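Local atomic coordinates of FdtA domain-containing protein (Helicobacter canadensis MIT 98-5491, PDB entry 7N67), a protein that probably acts as a sugar 3,4-ketoisomerase on a dTDP-linked hexose, in the biosynthesis of an unusual formylated sugar. Residues Ser86-Gly94 and Leu109-Arg120. Residues are numbered along the deposited sequence; the frame is centred on the assembly and turned at random.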
loop_
_atom_site.group_PDB
_atom_site.type_symbol
_atom_site.label_atom_id
_atom_site.label_comp_id
_atom_site.label_asym_id
_atom_site.label_seq_id
_atom_site.Cartn_x
_atom_site.Cartn_y
_atom_site.Cartn_z
ATOM N N SER B 86 -4.360 -6.551 5.223
ATOM C CA SER B 86 -5.209 -7.404 6.077
ATOM C C SER B 86 -4.339 -8.057 7.129
ATOM O O SER B 86 -3.125 -8.308 6.873
ATOM C CB SER B 86 -5.920 -8.474 5.270
ATOM O OG SER B 86 -4.996 -9.419 4.727
ATOM N N CYS B 87 -4.965 -8.416 8.235
ATOM C CA CYS B 87 -4.419 -9.478 9.094
ATOM C C CYS B 87 -5.552 -10.173 9.841
ATOM O O CYS B 87 -6.705 -9.724 9.743
ATOM C CB CYS B 87 -3.329 -8.921 9.996
ATOM S SG CYS B 87 -3.921 -8.433 11.625
ATOM N N GLU B 88 -5.220 -11.292 10.477
ATOM C CA GLU B 88 -6.160 -12.079 11.299
ATOM C C GLU B 88 -5.841 -11.820 12.771
ATOM O O GLU B 88 -4.795 -12.303 13.242
ATOM C CB GLU B 88 -6.062 -13.557 10.932
ATOM C CG GLU B 88 -7.155 -14.369 11.584
ATOM C CD GLU B 88 -7.020 -15.860 11.374
ATOM O OE1 GLU B 88 -7.621 -16.622 12.164
ATOM O OE2 GLU B 88 -6.303 -16.250 10.430
ATOM N N ILE B 89 -6.722 -11.098 13.465
ATOM C CA ILE B 89 -6.644 -10.931 14.948
ATOM C C ILE B 89 -7.216 -12.189 15.591
ATOM O O ILE B 89 -8.347 -12.536 15.250
ATOM C CB ILE B 89 -7.378 -9.678 15.460
ATOM C CG1 ILE B 89 -7.080 -8.426 14.627
ATOM C CG2 ILE B 89 -7.051 -9.467 16.930
ATOM C CD1 ILE B 89 -5.618 -8.133 14.468
ATOM N N VAL B 90 -6.448 -12.825 16.481
ATOM C CA VAL B 90 -6.883 -14.021 17.261
ATOM C C VAL B 90 -6.924 -13.636 18.741
ATOM O O VAL B 90 -5.874 -13.272 19.306
ATOM C CB VAL B 90 -5.984 -15.253 17.033
ATOM C CG1 VAL B 90 -6.600 -16.500 17.649
ATOM C CG2 VAL B 90 -5.685 -15.485 15.561
ATOM N N LEU B 91 -8.111 -13.776 19.325
ATOM C CA LEU B 91 -8.512 -13.292 20.664
ATOM C C LEU B 91 -8.829 -14.498 21.547
ATOM O O LEU B 91 -9.547 -15.421 21.103
ATOM C CB LEU B 91 -9.756 -12.414 20.520
ATOM C CG LEU B 91 -9.560 -11.089 19.790
ATOM C CD1 LEU B 91 -10.824 -10.247 19.907
ATOM C CD2 LEU B 91 -8.340 -10.336 20.327
ATOM N N ASN B 92 -8.337 -14.473 22.773
ATOM C CA ASN B 92 -8.509 -15.604 23.703
ATOM C C ASN B 92 -8.592 -15.012 25.100
ATOM O O ASN B 92 -7.664 -14.274 25.459
ATOM C CB ASN B 92 -7.380 -16.622 23.532
ATOM C CG ASN B 92 -7.633 -17.870 24.348
ATOM O OD1 ASN B 92 -7.593 -17.831 25.579
ATOM N ND2 ASN B 92 -7.939 -18.959 23.665
ATOM N N ASP B 93 -9.667 -15.308 25.828
ATOM C CA ASP B 93 -9.835 -14.873 27.232
ATOM C C ASP B 93 -9.745 -16.106 28.135
ATOM O O ASP B 93 -10.230 -16.042 29.258
ATOM C CB ASP B 93 -11.116 -14.057 27.390
ATOM C CG ASP B 93 -12.380 -14.859 27.196
ATOM O OD1 ASP B 93 -13.453 -14.244 27.251
ATOM O OD2 ASP B 93 -12.278 -16.095 26.998
ATOM N N GLY B 94 -9.120 -17.182 27.659
ATOM C CA GLY B 94 -8.844 -18.384 28.474
ATOM C C GLY B 94 -9.755 -19.552 28.126
ATOM O O GLY B 94 -9.528 -20.635 28.694
ATOM N N LEU B 109 -11.347 -2.560 15.917
ATOM C CA LEU B 109 -11.578 -3.690 16.859
ATOM C C LEU B 109 -11.164 -3.223 18.248
ATOM O O LEU B 109 -9.954 -2.986 18.468
ATOM C CB LEU B 109 -10.795 -4.938 16.431
ATOM C CG LEU B 109 -10.798 -6.087 17.435
ATOM C CD1 LEU B 109 -12.202 -6.633 17.606
ATOM C CD2 LEU B 109 -9.844 -7.202 17.010
ATOM N N PHE B 110 -12.152 -3.032 19.115
ATOM C CA PHE B 110 -11.913 -2.720 20.532
ATOM C C PHE B 110 -11.572 -4.052 21.172
ATOM O O PHE B 110 -12.288 -5.008 20.858
ATOM C CB PHE B 110 -13.130 -2.075 21.194
ATOM C CG PHE B 110 -13.045 -2.006 22.696
ATOM C CD1 PHE B 110 -13.675 -2.953 23.484
ATOM C CD2 PHE B 110 -12.316 -1.006 23.317
ATOM C CE1 PHE B 110 -13.597 -2.877 24.868
ATOM C CE2 PHE B 110 -12.244 -0.932 24.697
ATOM C CZ PHE B 110 -12.883 -1.868 25.472
ATOM N N ILE B 111 -10.498 -4.072 21.958
ATOM C CA ILE B 111 -10.021 -5.226 22.761
ATOM C C ILE B 111 -9.926 -4.762 24.216
ATOM O O ILE B 111 -9.038 -3.950 24.522
ATOM C CB ILE B 111 -8.672 -5.727 22.222
ATOM C CG1 ILE B 111 -8.797 -6.180 20.766
ATOM C CG2 ILE B 111 -8.108 -6.815 23.129
ATOM C CD1 ILE B 111 -7.490 -6.527 20.117
ATOM N N GLY B 112 -10.802 -5.281 25.074
ATOM C CA GLY B 112 -10.865 -4.919 26.500
ATOM C C GLY B 112 -9.787 -5.593 27.337
ATOM O O GLY B 112 -8.705 -5.934 26.815
ATOM N N LYS B 113 -10.100 -5.768 28.620
ATOM C CA LYS B 113 -9.152 -6.169 29.688
ATOM C C LYS B 113 -9.008 -7.688 29.719
ATOM O O LYS B 113 -9.952 -8.396 29.297
ATOM C CB LYS B 113 -9.678 -5.675 31.038
ATOM C CG LYS B 113 -9.672 -4.167 31.218
ATOM C CD LYS B 113 -10.112 -3.702 32.590
ATOM C CE LYS B 113 -9.848 -2.220 32.758
ATOM N NZ LYS B 113 -10.481 -1.672 33.977
ATOM N N ASN B 114 -7.885 -8.173 30.247
ATOM C CA ASN B 114 -7.686 -9.622 30.475
ATOM C C ASN B 114 -7.991 -10.351 29.160
ATOM O O ASN B 114 -8.747 -11.341 29.199
ATOM C CB ASN B 114 -8.575 -10.131 31.620
ATOM C CG ASN B 114 -8.399 -9.353 32.908
ATOM O OD1 ASN B 114 -9.380 -8.948 33.527
ATOM N ND2 ASN B 114 -7.165 -9.129 33.316
ATOM N N MET B 115 -7.458 -9.838 28.041
ATOM C CA MET B 115 -7.593 -10.436 26.687
ATOM C C MET B 115 -6.204 -10.741 26.125
ATOM O O MET B 115 -5.423 -9.803 25.925
ATOM C CB MET B 115 -8.316 -9.482 25.733
ATOM C CG MET B 115 -9.824 -9.447 25.919
ATOM S SD MET B 115 -10.668 -10.900 25.249
ATOM C CE MET B 115 -10.352 -10.704 23.499
ATOM N N TRP B 116 -5.900 -12.016 25.913
ATOM C CA TRP B 116 -4.745 -12.469 25.103
ATOM C C TRP B 116 -5.085 -12.214 23.641
ATOM O O TRP B 116 -6.270 -12.432 23.265
ATOM C CB TRP B 116 -4.468 -13.952 25.355
ATOM C CG TRP B 116 -3.291 -14.502 24.612
ATOM C CD1 TRP B 116 -3.308 -15.089 23.383
ATOM C CD2 TRP B 116 -1.925 -14.540 25.061
ATOM N NE1 TRP B 116 -2.043 -15.473 23.026
ATOM C CE2 TRP B 116 -1.172 -15.147 24.037
ATOM C CE3 TRP B 116 -1.262 -14.105 26.209
ATOM C CZ2 TRP B 116 0.197 -15.374 24.152
ATOM C CZ3 TRP B 116 0.095 -14.314 26.317
ATOM C CH2 TRP B 116 0.815 -14.931 25.296
ATOM N N ARG B 117 -4.113 -11.748 22.862
ATOM C CA ARG B 117 -4.349 -11.440 21.429
ATOM C C ARG B 117 -3.087 -11.783 20.640
ATOM O O ARG B 117 -1.965 -11.637 21.192
ATOM C CB ARG B 117 -4.826 -9.997 21.204
ATOM C CG ARG B 117 -3.742 -8.929 21.112
ATOM C CD ARG B 117 -2.997 -8.706 22.425
ATOM N NE ARG B 117 -3.903 -8.393 23.528
ATOM C CZ ARG B 117 -4.418 -7.185 23.769
ATOM N NH1 ARG B 117 -4.113 -6.162 22.982
ATOM N NH2 ARG B 117 -5.244 -7.002 24.784
ATOM N N GLU B 118 -3.301 -12.278 19.421
ATOM C CA GLU B 118 -2.257 -12.450 18.386
ATOM C C GLU B 118 -2.759 -11.811 17.082
ATOM O O GLU B 118 -3.975 -11.644 16.916
ATOM C CB GLU B 118 -1.926 -13.935 18.203
ATOM C CG GLU B 118 -1.928 -14.709 19.501
ATOM C CD GLU B 118 -1.366 -16.115 19.418
ATOM O OE1 GLU B 118 -1.041 -16.552 18.302
ATOM O OE2 GLU B 118 -1.273 -16.771 20.479
ATOM N N MET B 119 -1.841 -11.476 16.188
ATOM C CA MET B 119 -2.193 -10.948 14.864
ATOM C C MET B 119 -1.300 -11.651 13.847
ATOM O O MET B 119 -0.080 -11.479 13.895
ATOM C CB MET B 119 -2.078 -9.416 14.784
ATOM C CG MET B 119 -1.016 -8.765 15.660
ATOM S SD MET B 119 -1.372 -8.615 17.457
ATOM C CE MET B 119 -2.604 -7.316 17.552
ATOM N N ARG B 120 -1.920 -12.467 12.998
ATOM C CA ARG B 120 -1.214 -13.361 12.046
ATOM C C ARG B 120 -1.797 -13.197 10.636
ATOM O O ARG B 120 -2.777 -12.433 10.467
ATOM C CB ARG B 120 -1.311 -14.793 12.567
ATOM C CG ARG B 120 -2.708 -15.192 13.011
ATOM C CD ARG B 120 -2.794 -16.676 13.313
ATOM N NE ARG B 120 -4.097 -17.216 12.937
ATOM C CZ ARG B 120 -4.758 -18.155 13.619
ATOM N NH1 ARG B 120 -4.251 -18.652 14.743
ATOM N NH2 ARG B 120 -5.932 -18.570 13.169
#
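Val-90 lays its CG2 over the centre of one face of the Arg-120 guanidinium, 3.4 Å from CZ, while Glu-88 OE2 sits at the edge in plane. Arg-120 NH2 reaches Glu-88 OE1 at 2.8 Å as a salt bridge, but the carboxylate stands 87° to the guanidinium and the N-H...O angle is only 127°, so the hydrogen bond within it is weak; Ser-99 also holds OE1. Beyond Val-90 on this face, the Trp-116 indole meets Glu-118 OE2 at its edge, NE1 pointing straight at the anti lone pair. The Arg-117 guanidinium, on the other face, takes Met-115 O in its plane through both NE and NH2, a side-on grip that fixes its rotation beside His-71. Against Leu-91 on that face, the bent chain of Met-115 sets CE 3.5 Å from Leu-91 CB; from the facing sheet, Leu-109 CD2 meets Ile-89 CG2 at 3.6 Å. Six backbone bonds join 87-92 to 116-120, from Glu-88 with Arg-120 to Asn-92 with Trp-116. The pair is thus an antiparallel ladder in one sheet, the face with Ile-89 and Leu-91 packed on strand 107-111 of the other: the beta-sandwich core of a cupin fold, with Met-119 close to bound thymidine diphosphate.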